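Local coordinates for protein serpin B3 (Homo sapiens, PDB 2ZV6) that is a serpin, a protease inhibitor that probably traps its target proteinases, mainly papain-like cysteine proteinases, with a reactive site loop, at residues E111-N116 and Q165-I170; A190-G195 and F344-E349; V238-L243 and L258-D263; K299-Y304 and L340-V345. All blocks are in the same frame, centred on the assembly; numbering follows the deposited sequence.

Contact 1 (E111-N116 and Q165-I170); sequences ELKIAN and QTNEKI
K113 lies against the backbone of T166 and reaches along it to the amide of N167. Its CB packs on T166 CA at 3.3 Å, and CG stays over the same residue. CG is turned beside the backbone N (chi1 -75°), which keeps the chain close to the loop at its root. A bend at chi2 carries CD past the carbonyl oxygen of Q165. CE then meets ND2 of N167 at 3.5 Å, and NZ runs on alongside the same amide, 4.0 Å from ND2, as an ordinary contact.

The same ND2 also gives a weak hydrogen bond to OE1 of E111 (3.4 Å), with the carboxylate and amide planes turned 54° apart. Further along the strand the contact becomes apolar: A115 CB touches both T166 CG2 (3.6 Å) and Q165 CB (3.7 Å), and W161 and V162 of helix 151-165 add to its cover. T166 OG1 turns back to the end of that helix, bonded to the carbonyls of V162 and E163, chiefly V162, and accepts the backbone N of I170 (3.2 Å). This braces the type I' turn from T166 to K169. Such packing of the loop that leaves helix F onto the second strand of the large central sheet A is characteristic of the serpin fold.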
# COMPACT_ATOMS: atom_id res chain seq x y z
N GLU A 111 14.42 2.33 -0.60
CA GLU A 111 14.27 2.64 -2.01
C GLU A 111 12.85 2.30 -2.44
O GLU A 111 12.42 1.14 -2.39
CB GLU A 111 15.30 1.85 -2.84
CG GLU A 111 14.71 0.78 -3.77
CD GLU A 111 15.12 0.98 -5.22
OE1 GLU A 111 15.36 -0.03 -5.92
OE2 GLU A 111 15.21 2.15 -5.67
N LEU A 112 12.11 3.32 -2.83
CA LEU A 112 10.75 3.12 -3.28
C LEU A 112 10.55 3.76 -4.63
O LEU A 112 11.17 4.77 -4.95
CB LEU A 112 9.74 3.70 -2.28
CG LEU A 112 9.88 5.13 -1.75
CD1 LEU A 112 9.90 6.16 -2.87
CD2 LEU A 112 8.72 5.38 -0.83
N LYS A 113 9.68 3.15 -5.42
CA LYS A 113 9.37 3.65 -6.73
C LYS A 113 7.85 3.77 -6.83
O LYS A 113 7.16 2.79 -7.12
CB LYS A 113 9.92 2.70 -7.80
CG LYS A 113 11.43 2.79 -8.00
CD LYS A 113 11.88 4.23 -8.17
CE LYS A 113 13.39 4.33 -8.34
NZ LYS A 113 13.76 5.10 -9.56
N ILE A 114 7.33 4.96 -6.58
CA ILE A 114 5.89 5.20 -6.64
C ILE A 114 5.41 5.69 -8.02
O ILE A 114 5.58 6.87 -8.36
CB ILE A 114 5.46 6.24 -5.60
CG1 ILE A 114 6.23 6.03 -4.30
CG2 ILE A 114 3.95 6.16 -5.38
CD1 ILE A 114 5.79 6.94 -3.18
N ALA A 115 4.81 4.80 -8.80
CA ALA A 115 4.31 5.14 -10.13
C ALA A 115 2.80 5.46 -10.12
O ALA A 115 1.99 4.60 -10.46
CB ALA A 115 4.61 4.00 -11.09
N ASN A 116 2.44 6.69 -9.78
CA ASN A 116 1.03 7.09 -9.72
C ASN A 116 0.57 8.16 -10.73
O ASN A 116 0.74 9.36 -10.50
CB ASN A 116 0.70 7.58 -8.30
CG ASN A 116 -0.79 7.79 -8.08
OD1 ASN A 116 -1.23 8.89 -7.73
ND2 ASN A 116 -1.57 6.73 -8.27
N GLN A 165 9.06 3.47 -14.45
CA GLN A 165 8.83 4.36 -13.32
C GLN A 165 9.11 3.67 -12.00
O GLN A 165 9.19 4.33 -10.96
CB GLN A 165 7.39 4.87 -13.33
CG GLN A 165 7.22 6.14 -14.13
CD GLN A 165 7.83 7.35 -13.45
OE1 GLN A 165 8.77 7.95 -13.96
NE2 GLN A 165 7.29 7.71 -12.28
N THR A 166 9.24 2.35 -12.04
CA THR A 166 9.52 1.56 -10.85
C THR A 166 10.73 0.66 -11.05
O THR A 166 10.73 -0.51 -10.67
CB THR A 166 8.30 0.67 -10.46
OG1 THR A 166 8.05 -0.28 -11.50
CG2 THR A 166 7.06 1.52 -10.25
N ASN A 167 11.77 1.22 -11.67
CA ASN A 167 13.01 0.49 -11.92
C ASN A 167 12.79 -0.81 -12.68
O ASN A 167 13.65 -1.69 -12.67
CB ASN A 167 13.72 0.21 -10.59
CG ASN A 167 14.86 1.17 -10.31
OD1 ASN A 167 15.49 1.69 -11.23
ND2 ASN A 167 15.13 1.41 -9.03
N GLU A 168 11.64 -0.93 -13.33
CA GLU A 168 11.30 -2.13 -14.10
C GLU A 168 11.00 -3.31 -13.18
O GLU A 168 11.26 -4.46 -13.53
CB GLU A 168 12.44 -2.50 -15.05
CG GLU A 168 12.01 -3.10 -16.37
CD GLU A 168 13.16 -3.79 -17.10
OE1 GLU A 168 13.30 -5.02 -16.95
OE2 GLU A 168 13.92 -3.10 -17.82
N LYS A 169 10.46 -3.01 -12.00
CA LYS A 169 10.11 -4.04 -11.03
C LYS A 169 8.67 -4.47 -11.28
O LYS A 169 8.39 -5.65 -11.49
CB LYS A 169 10.25 -3.50 -9.60
CG LYS A 169 11.69 -3.28 -9.15
CD LYS A 169 12.56 -4.52 -9.35
CE LYS A 169 12.28 -5.58 -8.30
NZ LYS A 169 13.05 -6.84 -8.53
N ILE A 170 7.76 -3.50 -11.25
CA ILE A 170 6.34 -3.75 -11.49
C ILE A 170 6.07 -3.70 -12.99
O ILE A 170 6.13 -2.64 -13.61
CB ILE A 170 5.48 -2.68 -10.78
CG1 ILE A 170 5.35 -3.03 -9.30
CG2 ILE A 170 4.10 -2.60 -11.42
CD1 ILE A 170 5.34 -1.82 -8.39

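Contact 2 (A190-G195 and F344-E349); sequences AIYFKG and FVEVTE
Y192 and E346 are joined by side chain and, through their neighbours, by backbone in a parallel strand pair, the third and fifth strands of the serpin sheet A. The backbone bonds come first: F344 N binds I191 O (2.9 Å), F193 N binds F344 O, and E346 N binds F193 O (3.0 Å). The last two grip F193 by both its N-H and its carbonyl. Beyond them a water continues the link where the strands begin to separate, taking the N-H of G195 and donating to E346 O (2.7 Å).

The side-chain bond runs from Y192 OH to OE2 of E346 at 3.0 Å. This oxygen sits at the edge of the phenol, in its plane, while the carboxylate itself is turned 87° to the ring. E346 OE1 has weak, long ion pairs with K299 and K169, which would favour the charged carboxylate.

Packing spreads from here on both faces of the sheet. Alongside F344, Y192 makes a T-shaped stack, its edge toward the phenylalanine face with centroids 5.8 Å apart and planes at 89°. Both rings swing away from their backbone N (chi1 167° for Y192), which brings them together across the strands. On this same Y192 side, K194 passes across E346, CD lying 3.6 Å from E346 CB. On the face that carries F193 and V345, the two side chains run side by side. At the edge of the F193 ring, in its plane, V345 CG2 meets CD1 at 3.9 Å.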
# COMPACT_ATOMS: atom_id res chain seq x y z
N ALA A 190 0.94 2.06 -9.04
CA ALA A 190 1.94 1.02 -8.78
C ALA A 190 2.92 1.56 -7.73
O ALA A 190 3.05 2.78 -7.55
CB ALA A 190 2.67 0.65 -10.06
N ILE A 191 3.59 0.66 -7.02
CA ILE A 191 4.55 1.07 -6.00
C ILE A 191 5.49 -0.06 -5.61
O ILE A 191 5.07 -1.19 -5.37
CB ILE A 191 3.84 1.56 -4.72
CG1 ILE A 191 4.89 2.04 -3.73
CG2 ILE A 191 2.97 0.44 -4.12
CD1 ILE A 191 4.40 3.10 -2.77
N TYR A 192 6.78 0.27 -5.55
CA TYR A 192 7.81 -0.70 -5.20
C TYR A 192 8.66 -0.21 -4.03
O TYR A 192 8.99 0.97 -3.95
CB TYR A 192 8.71 -0.97 -6.40
CG TYR A 192 9.95 -1.71 -5.99
CD1 TYR A 192 10.01 -3.10 -6.09
CD2 TYR A 192 11.03 -1.04 -5.42
CE1 TYR A 192 11.12 -3.80 -5.63
CE2 TYR A 192 12.14 -1.72 -4.96
CZ TYR A 192 12.18 -3.10 -5.07
OH TYR A 192 13.28 -3.79 -4.60
N PHE A 193 9.04 -1.13 -3.15
CA PHE A 193 9.88 -0.78 -2.01
C PHE A 193 10.73 -1.92 -1.48
O PHE A 193 10.30 -3.07 -1.41
CB PHE A 193 9.01 -0.23 -0.89
CG PHE A 193 9.77 0.10 0.36
CD1 PHE A 193 10.05 -0.88 1.30
CD2 PHE A 193 10.18 1.40 0.61
CE1 PHE A 193 10.72 -0.58 2.48
CE2 PHE A 193 10.85 1.72 1.79
CZ PHE A 193 11.12 0.73 2.73
N LYS A 194 11.95 -1.58 -1.08
CA LYS A 194 12.91 -2.55 -0.55
C LYS A 194 13.89 -1.79 0.34
O LYS A 194 14.83 -1.17 -0.16
CB LYS A 194 13.66 -3.24 -1.68
CG LYS A 194 14.77 -4.17 -1.21
CD LYS A 194 15.07 -5.24 -2.25
CE LYS A 194 16.57 -5.53 -2.33
NZ LYS A 194 16.94 -6.21 -3.60
N GLY A 195 13.68 -1.86 1.65
CA GLY A 195 14.56 -1.15 2.56
C GLY A 195 15.73 -1.97 3.08
O GLY A 195 15.76 -3.20 2.96
N PHE A 344 4.65 -3.96 -4.45
CA PHE A 344 5.72 -4.95 -4.58
C PHE A 344 6.87 -4.65 -3.61
O PHE A 344 7.77 -3.86 -3.92
CB PHE A 344 6.26 -5.00 -6.02
CG PHE A 344 7.19 -6.16 -6.29
CD1 PHE A 344 7.86 -6.27 -7.51
CD2 PHE A 344 7.38 -7.17 -5.34
CE1 PHE A 344 8.70 -7.35 -7.77
CE2 PHE A 344 8.22 -8.25 -5.60
CZ PHE A 344 8.88 -8.34 -6.82
N VAL A 345 6.83 -5.28 -2.45
CA VAL A 345 7.87 -5.10 -1.44
C VAL A 345 8.79 -6.32 -1.39
O VAL A 345 8.37 -7.45 -1.65
CB VAL A 345 7.28 -4.92 -0.04
CG1 VAL A 345 6.80 -6.26 0.48
CG2 VAL A 345 8.33 -4.33 0.88
N GLU A 346 10.04 -6.08 -1.05
CA GLU A 346 10.99 -7.17 -0.97
C GLU A 346 11.73 -7.10 0.36
O GLU A 346 12.26 -6.05 0.74
CB GLU A 346 11.98 -7.09 -2.14
CG GLU A 346 11.85 -8.23 -3.16
CD GLU A 346 12.39 -7.83 -4.53
OE1 GLU A 346 12.78 -8.72 -5.32
OE2 GLU A 346 12.43 -6.61 -4.81
N VAL A 347 11.75 -8.21 1.07
CA VAL A 347 12.44 -8.26 2.35
C VAL A 347 13.73 -9.04 2.17
O VAL A 347 13.72 -10.21 1.80
CB VAL A 347 11.58 -8.91 3.42
CG1 VAL A 347 12.44 -9.31 4.60
CG2 VAL A 347 10.50 -7.94 3.86
N THR A 348 14.84 -8.36 2.44
CA THR A 348 16.15 -8.96 2.31
C THR A 348 16.95 -8.84 3.60
O THR A 348 16.52 -8.22 4.57
CB THR A 348 16.93 -8.29 1.17
OG1 THR A 348 18.12 -9.04 0.91
CG2 THR A 348 17.29 -6.86 1.54
N GLU A 349 18.14 -9.44 3.60
CA GLU A 349 19.03 -9.41 4.76
C GLU A 349 19.82 -8.10 4.87
O GLU A 349 19.75 -7.41 5.89
CB GLU A 349 20.00 -10.58 4.69
CG GLU A 349 19.96 -11.34 3.38
CD GLU A 349 19.73 -12.83 3.58
OE1 GLU A 349 19.96 -13.60 2.62
OE2 GLU A 349 19.33 -13.23 4.70
O HOH W 1 12.30 -4.12 2.65

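Contact 3 (V238-L243 and L258-D263); sequences VQAKVL and LPNEID
Backbone hydrogen bonds tie K241 to L258 in both directions: K241 N to L258 O and L258 N to K241 O, each 2.8 Å. They differ in approach. L258 N lies in the plane of the K241 carbonyl, whereas K241 N comes from above the plane of the L258 carbonyl, 37° out of it. A third bond, from N260 N to Q239 O (3.0 Å), is nearly straight at 168° and brackets the non-hydrogen-bonded pair of A240 and P259.

These strands, 240-246 and 253-259, form an antiparallel beta hairpin of the kind that builds sheet B in serpins, and the contact closes its open end. The chain enters through a G1 beta bulge in which Q239 and A240 both face L235; Q239 takes up a left-handed backbone conformation (phi 60°).

Among side chains, N260 is the main polar group, though its amide serves here by packing. With CG anti to its own carbonyl carbon, the amide is laid against the Q239-A240 peptide, and its OD1 also meets CG of K241 at 3.6 Å, the two side chains crossing at about a right angle. The lysine then runs on to a weak bond from NZ to the carbonyl of E373.

Apolar contact is slight. A240 CB rests on P259 CA (3.5 Å), and its distance to P259 CB is 4.4 Å. P259 also touches L265 of helix 265-271, and L258 packs on F374.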
# COMPACT_ATOMS: atom_id res chain seq x y z
N VAL A 238 -5.17 -10.37 22.14
CA VAL A 238 -5.27 -11.10 20.89
C VAL A 238 -4.39 -12.35 20.79
O VAL A 238 -4.42 -13.06 19.79
CB VAL A 238 -4.96 -10.16 19.71
CG1 VAL A 238 -3.47 -10.17 19.39
CG2 VAL A 238 -5.79 -10.56 18.50
N GLN A 239 -3.60 -12.62 21.83
CA GLN A 239 -2.75 -13.79 21.80
C GLN A 239 -1.80 -13.68 20.62
O GLN A 239 -1.83 -14.52 19.71
CB GLN A 239 -3.59 -15.05 21.65
CG GLN A 239 -4.49 -15.33 22.84
CD GLN A 239 -5.93 -15.61 22.45
OE1 GLN A 239 -6.23 -16.63 21.83
NE2 GLN A 239 -6.83 -14.71 22.81
N ALA A 240 -0.96 -12.65 20.62
CA ALA A 240 0.00 -12.43 19.55
C ALA A 240 1.13 -11.52 20.01
O ALA A 240 1.05 -10.91 21.07
CB ALA A 240 -0.69 -11.84 18.33
N LYS A 241 2.18 -11.42 19.20
CA LYS A 241 3.32 -10.59 19.53
C LYS A 241 3.54 -9.47 18.52
O LYS A 241 3.19 -9.61 17.35
CB LYS A 241 4.57 -11.45 19.64
CG LYS A 241 4.36 -12.76 20.39
CD LYS A 241 4.93 -12.68 21.79
CE LYS A 241 5.84 -13.86 22.07
NZ LYS A 241 6.76 -14.15 20.94
N VAL A 242 4.13 -8.38 18.98
CA VAL A 242 4.39 -7.21 18.14
C VAL A 242 5.86 -6.79 18.16
O VAL A 242 6.33 -6.20 19.13
CB VAL A 242 3.54 -6.00 18.60
CG1 VAL A 242 3.99 -4.73 17.90
CG2 VAL A 242 2.08 -6.27 18.32
N LEU A 243 6.57 -7.07 17.08
CA LEU A 243 7.97 -6.69 17.00
C LEU A 243 8.17 -5.56 16.02
O LEU A 243 7.42 -5.43 15.05
CB LEU A 243 8.83 -7.87 16.57
CG LEU A 243 10.34 -7.58 16.62
CD1 LEU A 243 10.73 -7.26 18.06
CD2 LEU A 243 11.13 -8.77 16.09
N LEU A 258 2.75 -11.13 14.99
CA LEU A 258 2.79 -12.57 14.92
C LEU A 258 1.86 -13.26 15.89
O LEU A 258 2.09 -13.25 17.10
CB LEU A 258 4.21 -13.05 15.16
CG LEU A 258 4.46 -14.56 15.13
CD1 LEU A 258 3.88 -15.18 13.87
CD2 LEU A 258 5.96 -14.78 15.21
N PRO A 259 0.78 -13.86 15.37
CA PRO A 259 -0.17 -14.55 16.24
C PRO A 259 0.58 -15.71 16.87
O PRO A 259 1.38 -16.38 16.21
CB PRO A 259 -1.26 -15.02 15.28
CG PRO A 259 -0.59 -15.06 13.94
CD PRO A 259 0.39 -13.93 13.95
N ASN A 260 0.32 -15.93 18.16
CA ASN A 260 0.96 -16.99 18.92
C ASN A 260 0.84 -18.37 18.26
O ASN A 260 1.85 -19.03 18.01
CB ASN A 260 0.39 -17.00 20.34
CG ASN A 260 0.65 -15.70 21.09
OD1 ASN A 260 1.43 -14.86 20.65
ND2 ASN A 260 -0.00 -15.53 22.24
N GLU A 261 -0.38 -18.80 17.97
CA GLU A 261 -0.57 -20.11 17.32
C GLU A 261 -0.73 -19.93 15.82
O GLU A 261 -1.17 -18.87 15.36
CB GLU A 261 -1.79 -20.83 17.90
CG GLU A 261 -1.46 -21.85 19.00
CD GLU A 261 -1.99 -23.25 18.72
OE1 GLU A 261 -3.03 -23.38 18.03
OE2 GLU A 261 -1.37 -24.24 19.20
N ILE A 262 -0.37 -20.95 15.05
CA ILE A 262 -0.47 -20.89 13.60
C ILE A 262 -1.69 -20.12 13.10
O ILE A 262 -1.56 -19.12 12.38
CB ILE A 262 -0.50 -22.29 12.99
CG1 ILE A 262 0.63 -23.14 13.58
CG2 ILE A 262 -0.41 -22.19 11.47
CD1 ILE A 262 2.03 -22.71 13.17
N ASP A 263 -2.87 -20.59 13.47
CA ASP A 263 -4.11 -19.94 13.07
C ASP A 263 -4.63 -19.07 14.19
O ASP A 263 -5.75 -19.26 14.67
CB ASP A 263 -5.17 -20.97 12.69
CG ASP A 263 -4.62 -22.38 12.63
OD1 ASP A 263 -3.90 -22.69 11.65
OD2 ASP A 263 -4.91 -23.17 13.56

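Contact 4 (K299-Y304 and L340-V345); sequences KVEESY and LHKAFV
E301 and F344 bury more surface than any other residues here, and they meet each other. The glutamate carboxylate leans over one face of the phenyl ring, CD lying 3.7 Å above the plane and offset toward the rim, with the two planes inclined by 45°. E301 starts away from its backbone N (chi1 170°) and bends at chi2, which folds its end back across to the neighbouring strand. There it also meets K342, whose CE is 3.6 Å from E301 CD. The ammonium stays beyond salt-bridge range, NZ being 4.4 Å from OE1, and has a weak bond to the carbonyl of K171. At the edge of the F344 ring K299 runs alongside, its CB 3.9 Å from CE2.

Y304 occupies the opposite face of the sheet. Its CD1 comes near ND1 of H341 (4.2 Å), each atom close to the plane of the other ring. The carbonyl oxygen of E302 lies over one face of the phenol, which also stacks with F30. Further along this face V300 CG2 packs on V345 CG1 at 3.7 Å, and F39 of strand 38-40 touches both valines.

Three hydrogen-bonded pairs carry the backbone: V300 with V345, E302 with A343, and Y304 with H341. Each is bonded in both directions; H341 N to Y304 O, at 2.7 Å, is almost straight. This long antiparallel pairing, with strand axes at 174°, is that of the fifth and sixth strands of the serpin sheet A.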
# COMPACT_ATOMS: atom_id res chain seq x y z
N LYS A 299 8.94 -11.60 -0.52
CA LYS A 299 8.62 -10.48 -1.40
C LYS A 299 7.15 -10.63 -1.79
O LYS A 299 6.75 -11.66 -2.33
CB LYS A 299 9.50 -10.53 -2.66
CG LYS A 299 9.80 -11.94 -3.15
CD LYS A 299 9.94 -11.97 -4.66
CE LYS A 299 11.26 -11.37 -5.11
NZ LYS A 299 11.48 -11.49 -6.59
N VAL A 300 6.35 -9.61 -1.51
CA VAL A 300 4.93 -9.65 -1.82
C VAL A 300 4.57 -8.84 -3.06
O VAL A 300 4.93 -7.67 -3.17
CB VAL A 300 4.08 -9.13 -0.65
CG1 VAL A 300 2.73 -9.84 -0.63
CG2 VAL A 300 4.82 -9.34 0.65
N GLU A 301 3.84 -9.46 -3.98
CA GLU A 301 3.42 -8.80 -5.21
C GLU A 301 1.91 -9.00 -5.36
O GLU A 301 1.45 -10.05 -5.82
CB GLU A 301 4.18 -9.38 -6.41
CG GLU A 301 3.66 -8.94 -7.77
CD GLU A 301 4.47 -7.81 -8.39
OE1 GLU A 301 5.16 -8.05 -9.40
OE2 GLU A 301 4.40 -6.67 -7.87
N GLU A 302 1.15 -7.99 -4.97
CA GLU A 302 -0.31 -8.04 -5.04
C GLU A 302 -0.92 -6.95 -5.91
O GLU A 302 -0.83 -5.77 -5.59
CB GLU A 302 -0.89 -7.92 -3.63
CG GLU A 302 -0.96 -9.23 -2.85
CD GLU A 302 -1.58 -10.36 -3.66
OE1 GLU A 302 -2.83 -10.41 -3.76
OE2 GLU A 302 -0.81 -11.19 -4.19
N SER A 303 -1.57 -7.35 -7.00
CA SER A 303 -2.21 -6.39 -7.90
C SER A 303 -3.70 -6.29 -7.57
O SER A 303 -4.35 -7.29 -7.30
CB SER A 303 -2.05 -6.83 -9.35
OG SER A 303 -2.62 -5.87 -10.22
N TYR A 304 -4.24 -5.07 -7.63
CA TYR A 304 -5.66 -4.84 -7.33
C TYR A 304 -6.38 -3.82 -8.22
O TYR A 304 -5.78 -2.90 -8.78
CB TYR A 304 -5.80 -4.39 -5.87
CG TYR A 304 -5.23 -5.36 -4.86
CD1 TYR A 304 -4.36 -4.94 -3.86
CD2 TYR A 304 -5.61 -6.70 -4.87
CE1 TYR A 304 -3.87 -5.82 -2.90
CE2 TYR A 304 -5.14 -7.59 -3.92
CZ TYR A 304 -4.27 -7.15 -2.94
OH TYR A 304 -3.82 -8.04 -1.99
N LEU A 340 -6.20 0.87 -10.95
CA LEU A 340 -5.22 -0.19 -10.75
C LEU A 340 -4.20 0.12 -9.66
O LEU A 340 -3.53 1.15 -9.72
CB LEU A 340 -4.48 -0.45 -12.06
CG LEU A 340 -5.15 -1.36 -13.09
CD1 LEU A 340 -4.93 -2.81 -12.70
CD2 LEU A 340 -6.62 -1.03 -13.18
N HIS A 341 -4.10 -0.76 -8.65
CA HIS A 341 -3.13 -0.60 -7.56
C HIS A 341 -2.25 -1.84 -7.50
O HIS A 341 -2.75 -2.96 -7.57
CB HIS A 341 -3.80 -0.42 -6.20
CG HIS A 341 -2.82 -0.22 -5.08
ND1 HIS A 341 -2.39 -1.26 -4.28
CD2 HIS A 341 -2.20 0.89 -4.62
CE1 HIS A 341 -1.54 -0.79 -3.38
NE2 HIS A 341 -1.41 0.51 -3.57
N LYS A 342 -0.95 -1.64 -7.35
CA LYS A 342 -0.02 -2.76 -7.31
C LYS A 342 1.18 -2.50 -6.42
O LYS A 342 2.00 -1.64 -6.72
CB LYS A 342 0.47 -3.07 -8.71
CG LYS A 342 1.21 -4.39 -8.81
CD LYS A 342 1.10 -4.91 -10.23
CE LYS A 342 2.00 -6.11 -10.47
NZ LYS A 342 1.83 -6.62 -11.87
N ALA A 343 1.28 -3.26 -5.33
CA ALA A 343 2.39 -3.12 -4.40
C ALA A 343 3.37 -4.26 -4.60
O ALA A 343 2.96 -5.39 -4.91
CB ALA A 343 1.88 -3.09 -2.97
N PHE A 344 4.65 -3.96 -4.45
CA PHE A 344 5.72 -4.95 -4.58
C PHE A 344 6.87 -4.65 -3.61
O PHE A 344 7.77 -3.86 -3.92
CB PHE A 344 6.26 -5.00 -6.02
CG PHE A 344 7.19 -6.16 -6.29
CD1 PHE A 344 7.86 -6.27 -7.51
CD2 PHE A 344 7.38 -7.17 -5.34
CE1 PHE A 344 8.70 -7.35 -7.77
CE2 PHE A 344 8.22 -8.25 -5.60
CZ PHE A 344 8.88 -8.34 -6.82
N VAL A 345 6.83 -5.28 -2.45
CA VAL A 345 7.87 -5.10 -1.44
C VAL A 345 8.79 -6.32 -1.39
O VAL A 345 8.37 -7.45 -1.65
CB VAL A 345 7.28 -4.92 -0.04
CG1 VAL A 345 6.80 -6.26 0.48
CG2 VAL A 345 8.33 -4.33 0.88

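Overall arrangement
Contacts 2 and 4 are neighbouring strand pairs of sheet A, sharing F344 and V345, and contact 1 lays the loop 165-170 on its strand 112-121; their centres are 10 to 11 Å apart. Strand 112-121 pairs with 185-193, that with 336-346, and that with 287-305. I170 packs on K342 and F344. Contact 3, in a sheet B hairpin, is 24 to 32 Å from the others between centres. Along the chain, contact 1 comes first, contact 3 falls between the halves of contact 2, and contact 4 opens after contact 3, ending on the same strand as contact 2. Strand 336-346 leads toward the unmodelled residues 352-370, probably the reactive loop, which in serpins inserts between the strands of contact 2 after cleavage.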